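Local coordinates for Red carotenoid protein (RCP) (Nostoc sp., PDB 5FCY) that binds a carotenoid in an all-helical domain of the orange carotenoid protein family and probably takes part in photoprotection of cyanobacteria, at residues Q26-W31 and V115-D120; W31-E36 and E129-I134; L100-L105 and D148-M153. All blocks are in the same frame, centred on the assembly; numbering follows the deposited sequence.

Contact 1: residues Q26-W31 and V115-D120; sequences QLALFW and VPFPAD. With BCR (beta-carotene), chain B.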
# COMPACT_ATOMS: atom_id res chain seq x y z
N GLN A 26 -5.32 6.35 3.76
CA GLN A 26 -5.17 5.04 3.12
C GLN A 26 -3.83 4.42 3.48
O GLN A 26 -3.76 3.24 3.84
CB GLN A 26 -5.31 5.18 1.61
CG GLN A 26 -6.72 5.51 1.12
CD GLN A 26 -6.86 5.42 -0.39
OE1 GLN A 26 -6.50 4.42 -1.00
NE2 GLN A 26 -7.38 6.48 -1.00
N LEU A 27 -2.75 5.19 3.37
CA LEU A 27 -1.43 4.67 3.68
C LEU A 27 -1.33 4.28 5.14
O LEU A 27 -0.65 3.30 5.48
CB LEU A 27 -0.37 5.72 3.32
CG LEU A 27 -0.08 5.87 1.83
CD1 LEU A 27 0.57 7.22 1.54
CD2 LEU A 27 0.82 4.74 1.35
N ALA A 28 -1.99 5.02 6.03
CA ALA A 28 -1.97 4.68 7.45
C ALA A 28 -2.65 3.34 7.69
O ALA A 28 -2.12 2.49 8.41
CB ALA A 28 -2.64 5.79 8.26
N LEU A 29 -3.83 3.15 7.10
CA LEU A 29 -4.53 1.87 7.25
C LEU A 29 -3.66 0.72 6.75
O LEU A 29 -3.54 -0.32 7.41
CB LEU A 29 -5.85 1.92 6.49
CG LEU A 29 -6.71 0.66 6.54
CD1 LEU A 29 -7.14 0.36 7.97
CD2 LEU A 29 -7.92 0.81 5.64
N PHE A 30 -3.05 0.89 5.58
CA PHE A 30 -2.20 -0.16 5.02
C PHE A 30 -1.03 -0.47 5.95
O PHE A 30 -0.63 -1.63 6.08
CB PHE A 30 -1.68 0.28 3.64
CG PHE A 30 -1.47 -0.84 2.65
CD1 PHE A 30 -2.02 -2.10 2.83
CD2 PHE A 30 -0.71 -0.62 1.51
CE1 PHE A 30 -1.81 -3.10 1.90
CE2 PHE A 30 -0.50 -1.62 0.59
CZ PHE A 30 -1.05 -2.86 0.78
N TRP A 31 -0.48 0.55 6.61
CA TRP A 31 0.66 0.35 7.49
C TRP A 31 0.28 -0.42 8.75
O TRP A 31 1.01 -1.33 9.17
CB TRP A 31 1.28 1.70 7.87
CG TRP A 31 2.21 1.62 9.03
CD1 TRP A 31 1.95 1.98 10.32
CD2 TRP A 31 3.56 1.15 9.02
NE1 TRP A 31 3.05 1.76 11.11
CE2 TRP A 31 4.06 1.25 10.33
CE3 TRP A 31 4.40 0.65 8.02
CZ2 TRP A 31 5.35 0.88 10.68
CZ3 TRP A 31 5.69 0.27 8.36
CH2 TRP A 31 6.15 0.39 9.68
N VAL A 115 11.23 6.27 4.21
CA VAL A 115 10.79 7.34 5.11
C VAL A 115 9.92 6.73 6.20
O VAL A 115 9.02 5.93 5.89
CB VAL A 115 10.06 8.45 4.35
CG1 VAL A 115 8.76 7.92 3.73
CG2 VAL A 115 9.79 9.64 5.26
N PRO A 116 10.14 7.05 7.47
CA PRO A 116 9.43 6.33 8.55
C PRO A 116 7.98 6.76 8.66
O PRO A 116 7.52 7.72 8.04
CB PRO A 116 10.23 6.71 9.80
CG PRO A 116 10.79 8.05 9.48
CD PRO A 116 11.07 8.05 8.01
N PHE A 117 7.23 5.99 9.51
CA PHE A 117 5.84 6.22 9.85
C PHE A 117 5.74 6.98 11.17
O PHE A 117 6.50 6.69 12.10
CB PHE A 117 5.10 4.88 9.97
CG PHE A 117 3.62 5.01 10.18
CD1 PHE A 117 2.75 5.03 9.10
CD2 PHE A 117 3.09 5.11 11.46
CE1 PHE A 117 1.39 5.14 9.29
CE2 PHE A 117 1.73 5.22 11.65
CZ PHE A 117 0.88 5.24 10.57
N PRO A 118 4.83 7.94 11.31
CA PRO A 118 4.82 8.76 12.53
C PRO A 118 4.06 8.08 13.67
O PRO A 118 2.97 7.54 13.48
CB PRO A 118 4.12 10.04 12.08
CG PRO A 118 3.17 9.59 11.03
CD PRO A 118 3.81 8.40 10.34
N ALA A 119 4.65 8.14 14.86
CA ALA A 119 4.05 7.50 16.03
C ALA A 119 2.69 8.10 16.36
O ALA A 119 1.76 7.38 16.74
CB ALA A 119 4.98 7.63 17.24
N ASP A 120 2.55 9.42 16.23
CA ASP A 120 1.38 10.13 16.75
C ASP A 120 0.19 10.11 15.79
O ASP A 120 -0.73 10.92 15.96
CB ASP A 120 1.76 11.57 17.08
CG ASP A 120 1.99 12.41 15.84
OD1 ASP A 120 2.64 11.90 14.90
OD2 ASP A 120 1.50 13.56 15.79
C1 BCR B . 3.19 10.45 6.34
C2 BCR B . 2.71 11.41 7.42
C3 BCR B . 1.20 11.63 7.43
C4 BCR B . 0.44 10.38 7.00
C5 BCR B . 1.33 9.17 7.13
C6 BCR B . 2.45 9.13 6.41
C7 BCR B . 3.00 7.92 5.71
C8 BCR B . 2.45 6.69 5.67
C9 BCR B . 3.09 5.56 4.93
C10 BCR B . 2.51 4.33 4.97
C11 BCR B . 3.03 3.13 4.29
C33 BCR B . 0.94 8.10 8.09
C31 BCR B . 4.70 10.28 6.52
C32 BCR B . 2.89 11.09 4.99
C34 BCR B . 4.36 5.84 4.17
C12 BCR B . 2.37 1.96 4.38
C13 BCR B . 2.83 0.72 3.71
C14 BCR B . 2.10 -0.42 3.87
C15 BCR B . 2.42 -1.72 3.26
C16 BCR B . 1.67 -2.81 3.47
C17 BCR B . 2.05 -4.08 2.84
C18 BCR B . 1.37 -5.24 3.00
C19 BCR B . 1.88 -6.43 2.27
C20 BCR B . 1.27 -7.62 2.26
C21 BCR B . 1.86 -8.74 1.50
C22 BCR B . 1.32 -9.97 1.48
C23 BCR B . 2.02 -11.03 0.70
C24 BCR B . 1.64 -12.31 0.69
C25 BCR B . 2.35 -13.38 -0.08
C26 BCR B . 3.47 -13.18 -0.77
C27 BCR B . 3.46 -13.49 -2.25
C28 BCR B . 2.42 -14.57 -2.53
C29 BCR B . 2.28 -15.53 -1.35
C30 BCR B . 1.82 -14.80 -0.09
C35 BCR B . 4.07 0.79 2.88
C36 BCR B . 0.15 -5.27 3.87
C37 BCR B . 0.06 -10.22 2.26
C38 BCR B . 4.75 -12.75 -0.11
C39 BCR B . 2.35 -15.51 1.15
C40 BCR B . 0.29 -14.83 -0.06
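One end of the beta-carotene pocket is built where Trp31, on helix 23-35, stacks against Phe117 from the loop that follows helix 95-110. The five-membered ring of Trp31 and the Phe117 ring lie face to face, centroids 3.7 Å apart and planes inclined by 17°. Trp31 CD1 sits over the centre of the phenyl ring, while Phe117 CB lies over the same indole face, toward its rim. With CG anti to the backbone N (chi1 -174°), Phe117 reaches back to the helix, where its edge meets Ala28 CA in the ring plane. On the opposite face of the phenyl ring lies Pro118 CD, which also comes 3.7 Å from the carotenoid methyl C33. The pocket is consistent with the carotenoid tunnel of the orange carotenoid protein N-terminal fold: the polyene runs on past Leu27, whose CB is 3.6 Å from C10, and past Trp31 CB, 3.7 Å from C12. It then crosses the Phe30 ring, C16 standing 3.5 Å above the ring centre. An alanine at Phe30 would take away this flat support and is likely to leave C14 to C17 without an aromatic face, and Trp18, Tyr149 and Trp102 without the ring they meet.

Contact 2: residues W31-E36 and E129-I134; sequences WFIYKE and ELLEGI. With BCR (beta-carotene), chain B.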
# COMPACT_ATOMS: atom_id res chain seq x y z
N TRP A 31 -0.48 0.55 6.61
CA TRP A 31 0.66 0.35 7.49
C TRP A 31 0.28 -0.42 8.75
O TRP A 31 1.01 -1.33 9.17
CB TRP A 31 1.28 1.70 7.87
CG TRP A 31 2.21 1.62 9.03
CD1 TRP A 31 1.95 1.98 10.32
CD2 TRP A 31 3.56 1.15 9.02
NE1 TRP A 31 3.05 1.76 11.11
CE2 TRP A 31 4.06 1.25 10.33
CE3 TRP A 31 4.40 0.65 8.02
CZ2 TRP A 31 5.35 0.88 10.68
CZ3 TRP A 31 5.69 0.27 8.36
CH2 TRP A 31 6.15 0.39 9.68
N PHE A 32 -0.85 -0.07 9.37
CA PHE A 32 -1.25 -0.76 10.59
C PHE A 32 -1.62 -2.21 10.30
O PHE A 32 -1.29 -3.10 11.09
CB PHE A 32 -2.41 -0.02 11.25
CG PHE A 32 -1.99 1.24 11.96
CD1 PHE A 32 -1.27 1.17 13.14
CD2 PHE A 32 -2.30 2.48 11.44
CE1 PHE A 32 -0.88 2.32 13.79
CE2 PHE A 32 -1.91 3.63 12.09
CZ PHE A 32 -1.20 3.55 13.26
N ILE A 33 -2.30 -2.46 9.18
CA ILE A 33 -2.55 -3.84 8.76
C ILE A 33 -1.24 -4.61 8.70
O ILE A 33 -1.16 -5.77 9.13
CB ILE A 33 -3.29 -3.86 7.41
CG1 ILE A 33 -4.68 -3.25 7.54
CG2 ILE A 33 -3.39 -5.29 6.88
CD1 ILE A 33 -5.38 -2.99 6.22
N TYR A 34 -0.20 -3.99 8.15
CA TYR A 34 1.10 -4.65 8.05
C TYR A 34 1.64 -5.03 9.42
O TYR A 34 2.36 -6.02 9.56
CB TYR A 34 2.09 -3.76 7.31
CG TYR A 34 3.54 -4.07 7.59
CD1 TYR A 34 4.18 -5.13 6.95
CD2 TYR A 34 4.28 -3.30 8.48
CE1 TYR A 34 5.51 -5.42 7.21
CE2 TYR A 34 5.61 -3.58 8.74
CZ TYR A 34 6.22 -4.64 8.10
OH TYR A 34 7.54 -4.91 8.36
N LYS A 35 1.32 -4.24 10.46
CA LYS A 35 1.78 -4.56 11.80
C LYS A 35 0.94 -5.64 12.47
O LYS A 35 1.40 -6.24 13.45
CB LYS A 35 1.79 -3.30 12.67
CG LYS A 35 2.70 -2.18 12.16
CD LYS A 35 4.17 -2.57 12.14
CE LYS A 35 4.87 -2.26 13.46
NZ LYS A 35 6.29 -2.71 13.44
N GLU A 36 -0.26 -5.91 11.97
CA GLU A 36 -1.07 -7.02 12.46
C GLU A 36 -0.75 -8.33 11.74
O GLU A 36 -1.56 -9.26 11.77
CB GLU A 36 -2.56 -6.70 12.30
CG GLU A 36 -2.96 -5.31 12.75
CD GLU A 36 -2.67 -5.05 14.22
OE1 GLU A 36 -3.63 -4.89 15.00
OE2 GLU A 36 -1.47 -4.99 14.59
N GLU A 129 -12.67 1.08 11.97
CA GLU A 129 -13.75 0.13 11.71
C GLU A 129 -13.36 -0.83 10.59
O GLU A 129 -13.53 -2.04 10.71
CB GLU A 129 -15.03 0.89 11.36
CG GLU A 129 -16.31 0.13 11.66
CD GLU A 129 -16.66 0.14 13.14
OE1 GLU A 129 -16.47 -0.90 13.81
OE2 GLU A 129 -17.13 1.19 13.63
N LEU A 130 -12.82 -0.29 9.49
CA LEU A 130 -12.33 -1.14 8.41
C LEU A 130 -11.25 -2.09 8.90
O LEU A 130 -11.25 -3.28 8.55
CB LEU A 130 -11.79 -0.29 7.26
CG LEU A 130 -12.78 0.37 6.30
CD1 LEU A 130 -12.02 1.17 5.25
CD2 LEU A 130 -13.69 -0.65 5.63
N LEU A 131 -10.31 -1.59 9.70
CA LEU A 131 -9.20 -2.43 10.16
C LEU A 131 -9.71 -3.64 10.92
O LEU A 131 -9.38 -4.78 10.58
CB LEU A 131 -8.25 -1.60 11.03
CG LEU A 131 -7.09 -2.37 11.65
CD1 LEU A 131 -6.29 -3.13 10.61
CD2 LEU A 131 -6.18 -1.43 12.41
N GLU A 132 -10.53 -3.42 11.95
CA GLU A 132 -11.10 -4.54 12.69
C GLU A 132 -11.91 -5.45 11.77
O GLU A 132 -11.89 -6.67 11.91
CB GLU A 132 -11.96 -4.03 13.84
CG GLU A 132 -11.21 -3.14 14.83
CD GLU A 132 -10.03 -3.83 15.49
OE1 GLU A 132 -10.05 -5.08 15.57
OE2 GLU A 132 -9.08 -3.14 15.91
N GLY A 133 -12.62 -4.86 10.80
CA GLY A 133 -13.34 -5.66 9.83
C GLY A 133 -12.41 -6.49 8.97
O GLY A 133 -12.74 -7.62 8.59
N ILE A 134 -11.24 -5.95 8.64
CA ILE A 134 -10.26 -6.69 7.85
C ILE A 134 -9.56 -7.73 8.71
O ILE A 134 -9.17 -8.79 8.22
CB ILE A 134 -9.27 -5.73 7.18
CG1 ILE A 134 -9.98 -4.89 6.12
CG2 ILE A 134 -8.12 -6.50 6.53
CD1 ILE A 134 -9.17 -3.73 5.59
C1 BCR B . 3.19 10.45 6.34
C2 BCR B . 2.71 11.41 7.42
C3 BCR B . 1.20 11.63 7.43
C4 BCR B . 0.44 10.38 7.00
C5 BCR B . 1.33 9.17 7.13
C6 BCR B . 2.45 9.13 6.41
C7 BCR B . 3.00 7.92 5.71
C8 BCR B . 2.45 6.69 5.67
C9 BCR B . 3.09 5.56 4.93
C10 BCR B . 2.51 4.33 4.97
C11 BCR B . 3.03 3.13 4.29
C33 BCR B . 0.94 8.10 8.09
C31 BCR B . 4.70 10.28 6.52
C32 BCR B . 2.89 11.09 4.99
C34 BCR B . 4.36 5.84 4.17
C12 BCR B . 2.37 1.96 4.38
C13 BCR B . 2.83 0.72 3.71
C14 BCR B . 2.10 -0.42 3.87
C15 BCR B . 2.42 -1.72 3.26
C16 BCR B . 1.67 -2.81 3.47
C17 BCR B . 2.05 -4.08 2.84
C18 BCR B . 1.37 -5.24 3.00
C19 BCR B . 1.88 -6.43 2.27
C20 BCR B . 1.27 -7.62 2.26
C21 BCR B . 1.86 -8.74 1.50
C22 BCR B . 1.32 -9.97 1.48
C23 BCR B . 2.02 -11.03 0.70
C24 BCR B . 1.64 -12.31 0.69
C25 BCR B . 2.35 -13.38 -0.08
C26 BCR B . 3.47 -13.18 -0.77
C27 BCR B . 3.46 -13.49 -2.25
C28 BCR B . 2.42 -14.57 -2.53
C29 BCR B . 2.28 -15.53 -1.35
C30 BCR B . 1.82 -14.80 -0.09
C35 BCR B . 4.07 0.79 2.88
C36 BCR B . 0.15 -5.27 3.87
C37 BCR B . 0.06 -10.22 2.26
C38 BCR B . 4.75 -12.75 -0.11
C39 BCR B . 2.35 -15.51 1.15
C40 BCR B . 0.29 -14.83 -0.06
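Lys135 NZ, one residue past segment 129-134 on helix 125-136, is gripped by two carboxylates, Glu36 OE1 from just past the end of helix 23-35 and Glu132 OE2; the Glu36 salt bridge spans the two helices, the Glu132 one stays within its own. The two acid oxygens, Glu36 OE1 and Glu132 OE2, stand 5.8 Å apart, and the ammonium group they share probably offsets their mutual repulsion. Between the two segments themselves the touching side chains are apolar. Ile33 and Leu131 lie alongside, pointing opposite ways, Ile33 CG1 coming 3.5 Å from Leu131 CD1. The second leucine methyl turns to another neighbour, CD2 of Leu131 lying 4.2 Å from Phe32 CB. Ile33 CG1 points opposite its own carbonyl carbon (chi1 -65°), and the side chain continues to CD1, which meets CD1 of Ile134 at 3.9 Å; these two isoleucines run roughly perpendicular. Phe32 touches Leu131 through its CB, while its ring leads away; Trp31 CD1 lies over one face of the ring, and the Phe117 ring meets Phe32 edge to face. On the carotenoid side of helix 23-35, Tyr34 CB approaches beta-carotene C16 at 4.0 Å, and its OH is hydrogen-bonded to Asp110 OD2. The axes of helix segments 31-35 and 129-134 approach to 10.8 Å and run broadly the same way, crossing at -34°. Two further helices close round this interface: helix 9-19 offers Trp18 to Ile33 and Tyr14 to Ile134, and helix 139-150 adds Phe146 against Ile33 and Leu145 against Ile134, making this part of the domain core a meeting place of four helices.

Contact 3: residues L100-L105 and D148-M153; sequences LFWYLL and DYVSPM. With BCR (beta-carotene), chain B.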
# COMPACT_ATOMS: atom_id res chain seq x y z
N LEU A 100 3.91 -7.47 -3.67
CA LEU A 100 5.26 -7.68 -3.13
C LEU A 100 6.00 -6.36 -3.00
O LEU A 100 6.70 -6.12 -2.01
CB LEU A 100 6.04 -8.64 -4.03
CG LEU A 100 5.49 -10.06 -4.14
CD1 LEU A 100 6.18 -10.81 -5.27
CD2 LEU A 100 5.66 -10.81 -2.83
N PHE A 101 5.86 -5.48 -4.00
CA PHE A 101 6.46 -4.16 -3.92
C PHE A 101 5.99 -3.42 -2.68
O PHE A 101 6.80 -2.83 -1.95
CB PHE A 101 6.12 -3.36 -5.18
CG PHE A 101 6.41 -1.89 -5.06
CD1 PHE A 101 7.71 -1.42 -5.14
CD2 PHE A 101 5.39 -0.98 -4.88
CE1 PHE A 101 7.98 -0.07 -5.03
CE2 PHE A 101 5.65 0.37 -4.77
CZ PHE A 101 6.95 0.83 -4.85
N TRP A 102 4.68 -3.44 -2.42
CA TRP A 102 4.17 -2.75 -1.24
C TRP A 102 4.65 -3.41 0.05
O TRP A 102 4.77 -2.74 1.08
CB TRP A 102 2.64 -2.71 -1.28
CG TRP A 102 2.12 -1.58 -2.10
CD1 TRP A 102 1.63 -1.64 -3.37
CD2 TRP A 102 2.04 -0.20 -1.71
NE1 TRP A 102 1.26 -0.39 -3.80
CE2 TRP A 102 1.50 0.51 -2.79
CE3 TRP A 102 2.38 0.49 -0.54
CZ2 TRP A 102 1.29 1.89 -2.74
CZ3 TRP A 102 2.17 1.86 -0.50
CH2 TRP A 102 1.63 2.54 -1.59
N TYR A 103 4.94 -4.71 0.01
CA TYR A 103 5.52 -5.37 1.18
C TYR A 103 6.94 -4.87 1.44
O TYR A 103 7.29 -4.52 2.57
CB TYR A 103 5.52 -6.88 1.00
CG TYR A 103 6.13 -7.62 2.17
CD1 TYR A 103 5.46 -7.71 3.38
CD2 TYR A 103 7.38 -8.20 2.07
CE1 TYR A 103 6.02 -8.37 4.46
CE2 TYR A 103 7.95 -8.87 3.14
CZ TYR A 103 7.26 -8.95 4.34
OH TYR A 103 7.82 -9.61 5.41
N LEU A 104 7.78 -4.85 0.40
CA LEU A 104 9.15 -4.39 0.56
C LEU A 104 9.21 -2.94 1.04
O LEU A 104 10.17 -2.55 1.71
CB LEU A 104 9.91 -4.53 -0.76
CG LEU A 104 9.97 -5.94 -1.35
CD1 LEU A 104 10.82 -5.94 -2.61
CD2 LEU A 104 10.51 -6.95 -0.35
N LEU A 105 8.20 -2.14 0.70
CA LEU A 105 8.12 -0.79 1.25
C LEU A 105 7.93 -0.83 2.76
O LEU A 105 8.57 -0.07 3.49
CB LEU A 105 6.98 -0.01 0.60
CG LEU A 105 7.09 0.34 -0.88
CD1 LEU A 105 5.84 1.09 -1.31
CD2 LEU A 105 8.34 1.17 -1.16
N ASP A 148 -6.39 -6.75 -4.78
CA ASP A 148 -7.34 -5.90 -5.50
C ASP A 148 -7.18 -4.44 -5.13
O ASP A 148 -7.47 -3.56 -5.95
CB ASP A 148 -8.77 -6.36 -5.22
CG ASP A 148 -9.01 -7.81 -5.58
OD1 ASP A 148 -8.34 -8.32 -6.51
OD2 ASP A 148 -9.87 -8.45 -4.94
N TYR A 149 -6.73 -4.15 -3.91
CA TYR A 149 -6.55 -2.76 -3.49
C TYR A 149 -5.37 -2.12 -4.21
O TYR A 149 -5.47 -0.99 -4.71
CB TYR A 149 -6.37 -2.70 -1.97
CG TYR A 149 -5.90 -1.36 -1.46
CD1 TYR A 149 -6.63 -0.20 -1.71
CD2 TYR A 149 -4.74 -1.25 -0.71
CE1 TYR A 149 -6.20 1.02 -1.24
CE2 TYR A 149 -4.31 -0.03 -0.23
CZ TYR A 149 -5.04 1.10 -0.50
OH TYR A 149 -4.62 2.32 -0.03
N VAL A 150 -4.23 -2.82 -4.29
CA VAL A 150 -3.05 -2.26 -4.93
C VAL A 150 -3.04 -2.47 -6.45
O VAL A 150 -2.30 -1.76 -7.15
CB VAL A 150 -1.76 -2.86 -4.33
CG1 VAL A 150 -1.73 -2.65 -2.83
CG2 VAL A 150 -1.62 -4.34 -4.68
N SER A 151 -3.83 -3.40 -6.96
CA SER A 151 -3.78 -3.72 -8.39
C SER A 151 -4.04 -2.51 -9.28
O SER A 151 -3.28 -2.32 -10.24
CB SER A 151 -4.77 -4.84 -8.70
OG SER A 151 -4.93 -5.00 -10.10
N PRO A 152 -5.07 -1.69 -9.05
CA PRO A 152 -5.33 -0.57 -9.96
C PRO A 152 -4.54 0.69 -9.66
O PRO A 152 -4.83 1.73 -10.27
CB PRO A 152 -6.84 -0.34 -9.75
CG PRO A 152 -7.07 -0.70 -8.34
CD PRO A 152 -6.13 -1.84 -8.03
N MET A 153 -3.56 0.65 -8.77
CA MET A 153 -2.77 1.84 -8.48
C MET A 153 -1.81 2.12 -9.64
O MET A 153 -1.71 1.37 -10.61
CB MET A 153 -2.00 1.66 -7.17
CG MET A 153 -2.89 1.63 -5.94
SD MET A 153 -1.91 1.44 -4.44
CE MET A 153 -3.19 1.33 -3.19
C1 BCR B . 3.19 10.45 6.34
C2 BCR B . 2.71 11.41 7.42
C3 BCR B . 1.20 11.63 7.43
C4 BCR B . 0.44 10.38 7.00
C5 BCR B . 1.33 9.17 7.13
C6 BCR B . 2.45 9.13 6.41
C7 BCR B . 3.00 7.92 5.71
C8 BCR B . 2.45 6.69 5.67
C9 BCR B . 3.09 5.56 4.93
C10 BCR B . 2.51 4.33 4.97
C11 BCR B . 3.03 3.13 4.29
C33 BCR B . 0.94 8.10 8.09
C31 BCR B . 4.70 10.28 6.52
C32 BCR B . 2.89 11.09 4.99
C34 BCR B . 4.36 5.84 4.17
C12 BCR B . 2.37 1.96 4.38
C13 BCR B . 2.83 0.72 3.71
C14 BCR B . 2.10 -0.42 3.87
C15 BCR B . 2.42 -1.72 3.26
C16 BCR B . 1.67 -2.81 3.47
C17 BCR B . 2.05 -4.08 2.84
C18 BCR B . 1.37 -5.24 3.00
C19 BCR B . 1.88 -6.43 2.27
C20 BCR B . 1.27 -7.62 2.26
C21 BCR B . 1.86 -8.74 1.50
C22 BCR B . 1.32 -9.97 1.48
C23 BCR B . 2.02 -11.03 0.70
C24 BCR B . 1.64 -12.31 0.69
C25 BCR B . 2.35 -13.38 -0.08
C26 BCR B . 3.47 -13.18 -0.77
C27 BCR B . 3.46 -13.49 -2.25
C28 BCR B . 2.42 -14.57 -2.53
C29 BCR B . 2.28 -15.53 -1.35
C30 BCR B . 1.82 -14.80 -0.09
C35 BCR B . 4.07 0.79 2.88
C36 BCR B . 0.15 -5.27 3.87
C37 BCR B . 0.06 -10.22 2.26
C38 BCR B . 4.75 -12.75 -0.11
C39 BCR B . 2.35 -15.51 1.15
C40 BCR B . 0.29 -14.83 -0.06
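Trp102 is the residue through which segment 100-105 meets Val150 and Met153, and its neighbours along the helix turn to beta-carotene or to other helices. First comes Leu100, whose CD2 methyl lies 3.5 Å from C38 of the carotenoid, at the end-ring part of the pigment. Phe101 turns elsewhere, toward Leu59 and Val63, and one face of its ring carries Leu105 CG. The Trp102 indole, its CG opposite the carbonyl carbon (chi1 -84°), swings across to segment 148-153. Val150 CG1 comes over one face of the five-membered ring, 4.0 Å from its centroid and 30° off the normal, in a CH-pi contact. Met153 makes a Met-aromatic contact instead: its extended chain runs across the indole, and SD approaches obliquely, 3.7 Å from Trp102 CZ2. The buried NE1 of Trp102 is not left to these apolar partners but is hydrogen-bonded to Tyr90 OH, which also bonds to Val150 O and so links both segments. At the indole edge, in its plane, sits the carotenoid methyl C35, 3.8 Å from Trp102 CE3. Tyr103 follows with its CB 3.9 Å from C19, and Leu105 with its CB 3.8 Å from C35. Across the contact, the type I turn from Val150 to Met153 brings both side chains to the indole, while Met153 CE rests over the Tyr149 ring. Around the pair, helix 68-79 reaches Trp102 through Gln75 and Met153 through Ile79, and helix 23-35 sets Leu27 against Trp102 and Phe30 against Val150.

Each of the three contacts has one segment or both touching the same beta-carotene. Contacts 1 and 2 have centres about 12 Å apart and share Trp31 on helix 23-35; contact 3 has its centre about 15 Å from both and close to the centre of the chain. Along the sequence the segments interleave, 26-31 and 31-36 first, then 100-105, 115-120, 129-134 and 148-153, so every contact crosses the others. Leu29 packs on Leu131 between contacts 1 and 2, Gln26 OE1 probably hydrogen-bonds Tyr149 OH between 1 and 3, and Tyr34 packs on Tyr103 between 2 and 3. Early and late parts of the chain thus meet beside the pigment within a single all-helical domain.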